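Local coordinates for Orf c02003 protein (Sulfolobus solfataricus P2, PDB 2Q00) that is of unknown function but belongs to the archaeal PaREP1 family, in a clan with nucleotidyltransferase C-terminal domains, and folds as a compact all-helical chain, at residues Asp22-Cys27 with His95-Asn100; Tyr31-Glu36 with Glu109-Leu114; Leu40-Asn45 with Glu49-Val54; Thr77-Leu82 with Val115-Asn120. One frame throughout, in Å; residues are numbered along the deposited sequence.

Contact 1 (Asp22-Cys27 with His95-Asn100); sequences DLVQAC and HELSLN
V24 and L97 make a small apolar contact at the surface, where the first turn of helix 23-45 meets the loop that joins helix 79-95 to helix 101-122. Both methyls of V24 are used: CG2 lies 4.0 Å from CD2 of L97 and CG1 lies 4.1 Å from the same carbon, so a single branch of the leucine rests against the fork of the valine. The two side chains run at a slant to each other. L97 has left helical geometry with a positive phi of 53°, which turns the chain at the end of helix 79-95. A second, looser approach puts CD1 of L23 at 4.2 Å from the carbonyl O of L99. The start of the helix is capped from within, for OD1 of D22 accepts from N of Q25 at 3.1 Å, the donor standing above the carboxylate plane. No hydrogen bond joins the two segments. Around them, V104 of helix 101-122 meets L23, C27 and L99, F94 of helix 79-95 lies against V24, and F17 of helix 6-19 packs on D22, Q25 and A26.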
# COMPACT_ATOMS: atom_id res chain seq x y z
N ASP A 22 3.04 12.67 -13.72
CA ASP A 22 4.04 11.61 -13.69
C ASP A 22 3.40 10.33 -13.14
O ASP A 22 3.59 9.98 -11.97
CB ASP A 22 5.23 12.02 -12.81
CG ASP A 22 6.46 11.16 -13.05
OD1 ASP A 22 6.29 9.94 -13.31
OD2 ASP A 22 7.59 11.69 -12.98
N LEU A 23 2.65 9.64 -13.99
CA LEU A 23 1.94 8.42 -13.61
C LEU A 23 2.83 7.27 -13.16
O LEU A 23 2.49 6.55 -12.21
CB LEU A 23 1.05 7.96 -14.77
CG LEU A 23 -0.04 8.96 -15.15
CD1 LEU A 23 -0.63 8.61 -16.51
CD2 LEU A 23 -1.11 8.99 -14.08
N VAL A 24 3.97 7.11 -13.83
CA VAL A 24 4.90 6.04 -13.49
C VAL A 24 5.42 6.16 -12.06
O VAL A 24 5.48 5.18 -11.32
CB VAL A 24 6.11 6.06 -14.44
CG1 VAL A 24 7.03 4.89 -14.13
CG2 VAL A 24 5.63 6.01 -15.88
N GLN A 25 5.81 7.38 -11.69
CA GLN A 25 6.33 7.64 -10.36
C GLN A 25 5.24 7.54 -9.31
O GLN A 25 5.45 6.92 -8.25
CB GLN A 25 6.98 9.03 -10.33
CG GLN A 25 8.43 9.03 -10.81
CD GLN A 25 9.38 8.47 -9.76
OE1 GLN A 25 9.63 9.12 -8.74
NE2 GLN A 25 9.90 7.27 -9.99
N ALA A 26 4.09 8.13 -9.60
CA ALA A 26 2.96 8.11 -8.69
C ALA A 26 2.57 6.68 -8.34
O ALA A 26 2.43 6.34 -7.16
CB ALA A 26 1.77 8.86 -9.32
N CYS A 27 2.41 5.84 -9.36
CA CYS A 27 2.05 4.43 -9.13
C CYS A 27 2.99 3.77 -8.12
O CYS A 27 2.55 3.11 -7.18
CB CYS A 27 2.10 3.63 -10.44
SG CYS A 27 0.80 4.05 -11.62
N HIS A 95 5.94 -0.96 -13.62
CA HIS A 95 6.69 -1.85 -14.49
C HIS A 95 6.24 -1.89 -15.95
O HIS A 95 7.03 -1.60 -16.85
CB HIS A 95 6.71 -3.26 -13.89
CG HIS A 95 7.47 -3.35 -12.60
ND1 HIS A 95 8.82 -3.13 -12.51
CD2 HIS A 95 7.04 -3.62 -11.34
CE1 HIS A 95 9.20 -3.25 -11.24
NE2 HIS A 95 8.14 -3.55 -10.52
N GLU A 96 4.98 -2.23 -16.18
CA GLU A 96 4.45 -2.34 -17.54
C GLU A 96 4.08 -1.03 -18.25
O GLU A 96 3.91 -1.02 -19.47
CB GLU A 96 3.24 -3.29 -17.53
CG GLU A 96 3.61 -4.77 -17.38
CD GLU A 96 2.39 -5.66 -17.12
OE1 GLU A 96 1.34 -5.42 -17.75
OE2 GLU A 96 2.50 -6.60 -16.29
N LEU A 97 3.94 0.06 -17.50
CA LEU A 97 3.61 1.36 -18.10
C LEU A 97 2.35 1.27 -18.96
O LEU A 97 2.33 1.79 -20.08
CB LEU A 97 4.78 1.84 -18.97
CG LEU A 97 6.21 1.55 -18.49
CD1 LEU A 97 7.21 1.93 -19.57
CD2 LEU A 97 6.51 2.30 -17.20
N SER A 98 1.31 0.63 -18.45
CA SER A 98 0.08 0.45 -19.22
C SER A 98 -1.23 0.90 -18.56
O SER A 98 -2.30 0.36 -18.87
CB SER A 98 -0.04 -1.02 -19.63
OG SER A 98 0.11 -1.87 -18.51
N LEU A 99 -1.16 1.89 -17.66
CA LEU A 99 -2.37 2.37 -16.99
C LEU A 99 -2.67 3.83 -17.32
O LEU A 99 -1.78 4.67 -17.29
CB LEU A 99 -2.23 2.23 -15.47
CG LEU A 99 -2.38 0.83 -14.86
CD1 LEU A 99 -1.99 0.86 -13.38
CD2 LEU A 99 -3.82 0.36 -15.04
N ASN A 100 -3.93 4.11 -17.62
CA ASN A 100 -4.35 5.48 -17.94
C ASN A 100 -4.57 6.24 -16.63
O ASN A 100 -4.70 5.63 -15.57
CB ASN A 100 -5.63 5.47 -18.78

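Contact 2 (Tyr31-Glu36 with Glu109-Leu114); sequences YKAAEE and EDVRKL
A33 and A34 pack against V111 and L114 in the buried centre of a four-helix bundle, where small residues on one helix receive branched ones from another. Helix 23-45 and helix 101-122 run in the same direction here, and their short segments cross at 27° with axes 9.2 Å apart. They are the second and fourth of the bundle helices 6-19, 23-45, 79-95 and 101-122, and so point the same way in an up-and-down order. With alanines on one side, the backbones come close: CA of A34 and CA of V111 are 5.8 Å apart. V111 reaches over with one methyl. Its CG1, trans to the valine's own backbone N, sits 4.1 Å from CB of A33 and 4.1 Å from the backbone N of A34, so it rests against the alanine helix at main-chain level. The side chains that meet are all apolar, and no hydrogen bond crosses between the segments. The other two helices border the pair: Y10 of helix 6-19 touches A33, W83 and A86 of helix 79-95 touch A34, and L89 of helix 79-95 touches V111. Polar ends are turned to other partners, as where OD2 of D110 bonds to OG of S85 and E35 pairs with K39. One turn beyond V111, L114 continues the same face. Its chi1 of -180° sends CG away from the backbone N, and the CD2 branch ends 4.0 Å from CB of A34.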
# COMPACT_ATOMS: atom_id res chain seq x y z
N TYR A 31 2.17 2.47 -4.37
CA TYR A 31 2.43 1.10 -3.96
C TYR A 31 3.26 1.10 -2.67
O TYR A 31 2.96 0.36 -1.74
CB TYR A 31 3.16 0.33 -5.06
CG TYR A 31 3.47 -1.09 -4.66
CD1 TYR A 31 2.44 -2.01 -4.41
CD2 TYR A 31 4.79 -1.53 -4.52
CE1 TYR A 31 2.72 -3.31 -4.03
CE2 TYR A 31 5.08 -2.83 -4.14
CZ TYR A 31 4.04 -3.72 -3.89
OH TYR A 31 4.30 -4.99 -3.48
N LYS A 32 4.31 1.91 -2.63
CA LYS A 32 5.15 2.00 -1.44
C LYS A 32 4.29 2.43 -0.25
O LYS A 32 4.51 1.97 0.86
CB LYS A 32 6.30 2.98 -1.66
CG LYS A 32 7.41 2.42 -2.52
CD LYS A 32 8.55 3.41 -2.67
CE LYS A 32 9.73 2.82 -3.46
NZ LYS A 32 10.86 3.81 -3.49
N ALA A 33 3.33 3.32 -0.50
CA ALA A 33 2.43 3.77 0.55
C ALA A 33 1.67 2.56 1.07
O ALA A 33 1.45 2.42 2.28
CB ALA A 33 1.43 4.83 0.01
N ALA A 34 1.27 1.68 0.15
CA ALA A 34 0.53 0.47 0.52
C ALA A 34 1.40 -0.50 1.30
O ALA A 34 0.95 -1.09 2.29
CB ALA A 34 -0.01 -0.21 -0.73
N GLU A 35 2.64 -0.66 0.87
CA GLU A 35 3.52 -1.58 1.57
C GLU A 35 3.68 -1.15 3.03
O GLU A 35 3.57 -1.98 3.94
CB GLU A 35 4.88 -1.62 0.89
CG GLU A 35 5.84 -2.57 1.59
CD GLU A 35 7.17 -2.72 0.87
OE1 GLU A 35 7.16 -2.92 -0.37
OE2 GLU A 35 8.22 -2.65 1.55
N GLU A 36 3.90 0.15 3.24
CA GLU A 36 4.07 0.69 4.58
C GLU A 36 2.81 0.54 5.42
O GLU A 36 2.88 0.31 6.63
CB GLU A 36 4.45 2.17 4.52
CG GLU A 36 5.76 2.43 3.80
CD GLU A 36 6.93 1.76 4.49
OE1 GLU A 36 7.12 2.02 5.70
OE2 GLU A 36 7.65 0.97 3.83
N GLU A 109 -7.18 5.05 -5.09
CA GLU A 109 -8.22 5.29 -4.09
C GLU A 109 -8.30 4.13 -3.10
O GLU A 109 -8.63 4.32 -1.94
CB GLU A 109 -9.57 5.52 -4.78
CG GLU A 109 -10.62 6.19 -3.89
CD GLU A 109 -10.13 7.49 -3.23
OE1 GLU A 109 -9.53 8.37 -3.91
OE2 GLU A 109 -10.35 7.62 -2.00
N ASP A 110 -8.01 2.92 -3.56
CA ASP A 110 -8.03 1.75 -2.68
C ASP A 110 -6.82 1.82 -1.73
O ASP A 110 -6.85 1.30 -0.59
CB ASP A 110 -8.00 0.44 -3.49
CG ASP A 110 -9.31 0.16 -4.23
OD1 ASP A 110 -10.40 0.52 -3.73
OD2 ASP A 110 -9.26 -0.46 -5.31
N VAL A 111 -5.74 2.44 -2.21
CA VAL A 111 -4.54 2.61 -1.40
C VAL A 111 -4.86 3.58 -0.25
O VAL A 111 -4.50 3.34 0.90
CB VAL A 111 -3.37 3.18 -2.22
CG1 VAL A 111 -2.18 3.43 -1.31
CG2 VAL A 111 -2.99 2.22 -3.33
N ARG A 112 -5.54 4.68 -0.58
CA ARG A 112 -5.90 5.68 0.41
C ARG A 112 -6.63 5.04 1.58
O ARG A 112 -6.31 5.28 2.75
CB ARG A 112 -6.80 6.76 -0.19
CG ARG A 112 -6.87 8.05 0.62
CD ARG A 112 -8.21 8.79 0.47
NE ARG A 112 -8.09 10.24 0.58
CZ ARG A 112 -7.58 10.91 1.62
NH1 ARG A 112 -7.12 10.26 2.69
NH2 ARG A 112 -7.51 12.23 1.59
N LYS A 113 -7.62 4.21 1.26
CA LYS A 113 -8.42 3.53 2.27
C LYS A 113 -7.54 2.62 3.12
O LYS A 113 -7.74 2.45 4.31
CB LYS A 113 -9.52 2.72 1.58
CG LYS A 113 -10.69 2.32 2.47
CD LYS A 113 -11.89 1.85 1.63
CE LYS A 113 -13.10 1.46 2.49
NZ LYS A 113 -14.20 0.92 1.64
N LEU A 114 -6.55 2.03 2.47
CA LEU A 114 -5.65 1.14 3.16
C LEU A 114 -4.77 1.95 4.10
O LEU A 114 -4.58 1.59 5.26
CB LEU A 114 -4.79 0.40 2.13
CG LEU A 114 -3.78 -0.60 2.65
CD1 LEU A 114 -4.43 -1.56 3.63
CD2 LEU A 114 -3.18 -1.33 1.45

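Contact 3 (Leu40-Asn45 with Glu49-Val54); sequences LLVIEN and EITNNV
The last turns of helix 23-45 and the short helix 48-52 pass with CA of V42 and CA of T51 7.8 Å apart, the chain having doubled back through only three intervening residues. V42 carries the contact through one methyl. Its CG1, swung opposite the backbone N at a chi1 of 170°, points across to two partners at once: CG2 of I50 at 3.5 Å and CG2 of T51 at 3.8 Å. The valine and isoleucine side chains meet at about a right angle, whereas V42 and T51 lie alongside each other and run in opposite senses. I43, which is exposed, adds a looser touch, its CD1 ending 4.4 Å from CG2 of T51. The threonine thus splits its work: the methyl faces helix 23-45, while OG1 turns back to the residue just before the short helix, bonding to the carbonyl O of L47. Between the segments the contact is purely apolar. The buried I50 is flanked by W60 and by N64 and A68 of helix 62-71, which also meets N53 and, through L71, E49. Elsewhere on helix 23-45, L40, L41 and E44 lean on S121 and L122 near the end of helix 101-122.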
# COMPACT_ATOMS: atom_id res chain seq x y z
N LEU A 40 2.77 -1.41 8.98
CA LEU A 40 2.21 -0.75 10.16
C LEU A 40 1.11 -1.59 10.79
O LEU A 40 1.04 -1.73 12.01
CB LEU A 40 1.65 0.62 9.77
CG LEU A 40 1.26 1.55 10.93
CD1 LEU A 40 2.48 1.79 11.81
CD2 LEU A 40 0.72 2.87 10.37
N LEU A 41 0.26 -2.15 9.94
CA LEU A 41 -0.85 -2.98 10.41
C LEU A 41 -0.37 -4.30 10.99
O LEU A 41 -0.98 -4.82 11.93
CB LEU A 41 -1.82 -3.24 9.25
CG LEU A 41 -2.67 -2.03 8.85
CD1 LEU A 41 -3.35 -2.29 7.51
CD2 LEU A 41 -3.70 -1.76 9.95
N VAL A 42 0.70 -4.84 10.42
CA VAL A 42 1.26 -6.09 10.91
C VAL A 42 1.79 -5.83 12.32
O VAL A 42 1.54 -6.59 13.26
CB VAL A 42 2.43 -6.58 10.03
CG1 VAL A 42 3.16 -7.74 10.70
CG2 VAL A 42 1.92 -7.00 8.67
N ILE A 43 2.53 -4.72 12.45
CA ILE A 43 3.11 -4.31 13.71
C ILE A 43 2.05 -4.08 14.78
O ILE A 43 2.17 -4.58 15.89
CB ILE A 43 3.92 -3.00 13.54
CG1 ILE A 43 5.09 -3.24 12.58
CG2 ILE A 43 4.41 -2.50 14.89
CD1 ILE A 43 6.04 -4.35 13.00
N GLU A 44 1.01 -3.33 14.44
CA GLU A 44 -0.06 -3.05 15.39
C GLU A 44 -0.84 -4.30 15.79
O GLU A 44 -1.02 -4.58 16.97
CB GLU A 44 -1.01 -1.99 14.84
CG GLU A 44 -0.36 -0.62 14.67
CD GLU A 44 0.26 -0.11 15.96
OE1 GLU A 44 -0.46 -0.01 16.98
OE2 GLU A 44 1.48 0.19 15.95
N ASN A 45 -1.33 -5.06 14.80
CA ASN A 45 -2.07 -6.27 15.10
C ASN A 45 -1.13 -7.31 15.68
O ASN A 45 -1.56 -8.38 16.12
CB ASN A 45 -2.74 -6.83 13.85
CG ASN A 45 -4.04 -6.14 13.53
OD1 ASN A 45 -4.06 -4.98 13.12
ND2 ASN A 45 -5.15 -6.84 13.72
N GLU A 49 4.06 -14.12 13.22
CA GLU A 49 4.13 -15.08 12.12
C GLU A 49 4.90 -14.57 10.91
O GLU A 49 5.88 -15.18 10.48
CB GLU A 49 2.72 -15.47 11.68
CG GLU A 49 1.80 -15.85 12.83
CD GLU A 49 0.67 -14.86 13.04
OE1 GLU A 49 -0.17 -14.72 12.13
OE2 GLU A 49 0.63 -14.22 14.11
N ILE A 50 4.46 -13.44 10.36
CA ILE A 50 5.10 -12.87 9.19
C ILE A 50 6.37 -12.09 9.52
O ILE A 50 7.33 -12.08 8.74
CB ILE A 50 4.13 -11.96 8.41
CG1 ILE A 50 4.85 -11.33 7.22
CG2 ILE A 50 3.57 -10.90 9.33
CD1 ILE A 50 4.01 -10.37 6.44
N THR A 51 6.38 -11.43 10.67
CA THR A 51 7.55 -10.66 11.07
C THR A 51 8.74 -11.60 11.26
O THR A 51 9.89 -11.20 11.05
CB THR A 51 7.29 -9.87 12.36
OG1 THR A 51 6.49 -10.65 13.25
CG2 THR A 51 6.58 -8.56 12.04
N ASN A 52 8.47 -12.83 11.67
CA ASN A 52 9.54 -13.80 11.86
C ASN A 52 10.03 -14.17 10.46
O ASN A 52 11.22 -14.38 10.23
CB ASN A 52 9.03 -15.05 12.57
CG ASN A 52 8.52 -14.76 13.97
OD1 ASN A 52 9.09 -13.93 14.69
ND2 ASN A 52 7.45 -15.44 14.37
N ASN A 53 9.08 -14.24 9.54
CA ASN A 53 9.35 -14.57 8.15
C ASN A 53 10.21 -13.48 7.51
O ASN A 53 10.71 -13.63 6.39
CB ASN A 53 8.02 -14.73 7.39
CG ASN A 53 8.14 -15.62 6.17
OD1 ASN A 53 8.92 -15.35 5.26
ND2 ASN A 53 7.36 -16.70 6.15
N VAL A 54 10.38 -12.37 8.22
CA VAL A 54 11.19 -11.25 7.73
C VAL A 54 12.69 -11.54 7.84
O VAL A 54 13.23 -11.77 8.93
CB VAL A 54 10.86 -9.95 8.50
CG1 VAL A 54 11.74 -8.81 8.00
CG2 VAL A 54 9.39 -9.59 8.32

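Contact 4 (Thr77-Leu82 with Val115-Asn120); sequences TEIPIL and VIFAVN
A chi1 of -82° turns the ring of F117 away from its own carbonyl carbon and out from helix 101-122 to the start of helix 79-95, while E78, with CG likewise trans to its carbonyl carbon and the chain extended beyond, reaches to meet it, as does L82. One aromatic ring thus serves three side chains. CD2 of L82 comes in the ring plane at the edge, 3.7 Å from CE2 and 3.9 Å from CD2 of F117, and the two side chains meet at about a right angle. Near the far end of the ring, OE2 of E78 lies 4.1 Å from CZ of F117, also close to the ring plane, with the carboxylate turned 78° from it. A carboxylate oxygen beside the edge faces the weakly positive C-H rim of the phenyl group, a placement that is probably mildly favourable. The main polar partner of the carboxylate lies one turn before F117 on helix 101-122: its other oxygen, OE1, forms a salt bridge with NZ of K113. I79 gives a more distant, oblique touch, its CG2 4.4 Å from CD2 of F117. N76, in the loop before helix 79-95, also packs on the phenylalanine, and L114 of helix 101-122 lies against both I79 and L82. The contact closes the open end of an antiparallel helical hairpin: helices 79-95 and 101-122 are consecutive, and here the beginning of the first meets the later turns of the second, as in up-and-down helical bundles.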
# COMPACT_ATOMS: atom_id res chain seq x y z
N THR A 77 -12.06 -7.19 6.64
CA THR A 77 -12.29 -7.94 5.42
C THR A 77 -11.77 -7.32 4.11
O THR A 77 -11.33 -8.04 3.21
CB THR A 77 -13.81 -8.28 5.26
OG1 THR A 77 -14.62 -7.14 5.59
CG2 THR A 77 -14.19 -9.45 6.17
N GLU A 78 -11.77 -5.99 4.02
CA GLU A 78 -11.32 -5.31 2.80
C GLU A 78 -9.83 -5.25 2.48
O GLU A 78 -9.47 -5.17 1.30
CB GLU A 78 -11.81 -3.87 2.78
CG GLU A 78 -13.29 -3.67 2.92
CD GLU A 78 -13.68 -2.24 2.58
OE1 GLU A 78 -13.49 -1.83 1.41
OE2 GLU A 78 -14.16 -1.52 3.48
N ILE A 79 -8.94 -5.27 3.47
CA ILE A 79 -7.54 -5.09 3.11
C ILE A 79 -6.94 -6.07 2.11
O ILE A 79 -6.09 -5.68 1.30
CB ILE A 79 -6.60 -4.95 4.36
CG1 ILE A 79 -6.15 -6.30 4.87
CG2 ILE A 79 -7.33 -4.17 5.48
CD1 ILE A 79 -7.22 -7.02 5.64
N PRO A 80 -7.35 -7.34 2.13
CA PRO A 80 -6.72 -8.21 1.13
C PRO A 80 -7.03 -7.73 -0.29
O PRO A 80 -6.20 -7.83 -1.19
CB PRO A 80 -7.31 -9.59 1.43
CG PRO A 80 -8.66 -9.26 2.05
CD PRO A 80 -8.34 -8.08 2.94
N ILE A 81 -8.22 -7.18 -0.51
CA ILE A 81 -8.55 -6.70 -1.84
C ILE A 81 -8.01 -5.29 -2.13
O ILE A 81 -7.77 -4.95 -3.29
CB ILE A 81 -10.06 -6.78 -2.11
CG1 ILE A 81 -10.85 -6.47 -0.85
CG2 ILE A 81 -10.41 -8.19 -2.58
CD1 ILE A 81 -12.35 -6.52 -1.04
N LEU A 82 -7.79 -4.49 -1.09
CA LEU A 82 -7.21 -3.16 -1.29
C LEU A 82 -5.77 -3.43 -1.70
O LEU A 82 -5.20 -2.75 -2.57
CB LEU A 82 -7.25 -2.35 0.00
CG LEU A 82 -8.53 -1.57 0.32
CD1 LEU A 82 -9.74 -2.37 -0.09
CD2 LEU A 82 -8.57 -1.25 1.81
N VAL A 115 -4.26 3.06 3.58
CA VAL A 115 -3.39 3.91 4.37
C VAL A 115 -4.07 4.37 5.65
O VAL A 115 -3.50 4.23 6.73
CB VAL A 115 -2.94 5.13 3.54
CG1 VAL A 115 -2.16 6.10 4.41
CG2 VAL A 115 -2.07 4.67 2.37
N ILE A 116 -5.29 4.87 5.52
CA ILE A 116 -6.02 5.36 6.68
C ILE A 116 -6.35 4.25 7.66
O ILE A 116 -6.35 4.46 8.87
CB ILE A 116 -7.31 6.09 6.27
CG1 ILE A 116 -8.27 5.11 5.60
CG2 ILE A 116 -6.97 7.26 5.34
CD1 ILE A 116 -9.65 5.68 5.33
N PHE A 117 -6.64 3.05 7.16
CA PHE A 117 -6.93 1.95 8.07
C PHE A 117 -5.72 1.78 8.98
O PHE A 117 -5.87 1.64 10.19
CB PHE A 117 -7.19 0.65 7.31
CG PHE A 117 -8.59 0.52 6.76
CD1 PHE A 117 -9.69 0.89 7.53
CD2 PHE A 117 -8.81 -0.02 5.49
CE1 PHE A 117 -10.99 0.72 7.05
CE2 PHE A 117 -10.10 -0.19 5.00
CZ PHE A 117 -11.20 0.18 5.77
N ALA A 118 -4.53 1.80 8.39
CA ALA A 118 -3.30 1.65 9.15
C ALA A 118 -3.20 2.75 10.20
O ALA A 118 -3.16 2.49 11.41
CB ALA A 118 -2.11 1.70 8.23
N VAL A 119 -3.17 3.99 9.72
CA VAL A 119 -3.08 5.15 10.58
C VAL A 119 -4.04 5.03 11.77
O VAL A 119 -3.72 5.48 12.88
CB VAL A 119 -3.41 6.41 9.79
CG1 VAL A 119 -3.40 7.62 10.71
CG2 VAL A 119 -2.39 6.59 8.68
N ASN A 120 -5.20 4.43 11.54
CA ASN A 120 -6.19 4.26 12.60
C ASN A 120 -5.84 3.17 13.59
O ASN A 120 -6.12 3.30 14.78
CB ASN A 120 -7.56 3.98 11.99
CG ASN A 120 -8.25 5.25 11.54
OD1 ASN A 120 -7.62 6.16 11.00
ND2 ASN A 120 -9.56 5.31 11.74

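Contacts 1 and 2 both use helix 23-45, with centres 15 Å apart, contact 1 at one end of the bundle and contact 2 only 3 Å from the centre of the chain. Contact 4 lies 8 Å from contact 2, centre to centre, and joins it directly: CG of L82 packs on the carbonyl O of D110 at 3.4 Å. Contact 3 sits at the opposite end from contact 1, their centres 29 Å apart, and joins the short helix 48-52 to the bundle; it is tied inward through L41, whose CD2 lies 3.5 Å from CA of A118 and whose CD1 lies 4.1 Å from CD1 of L114. With the function unknown, none of the contacts can be tied to a site.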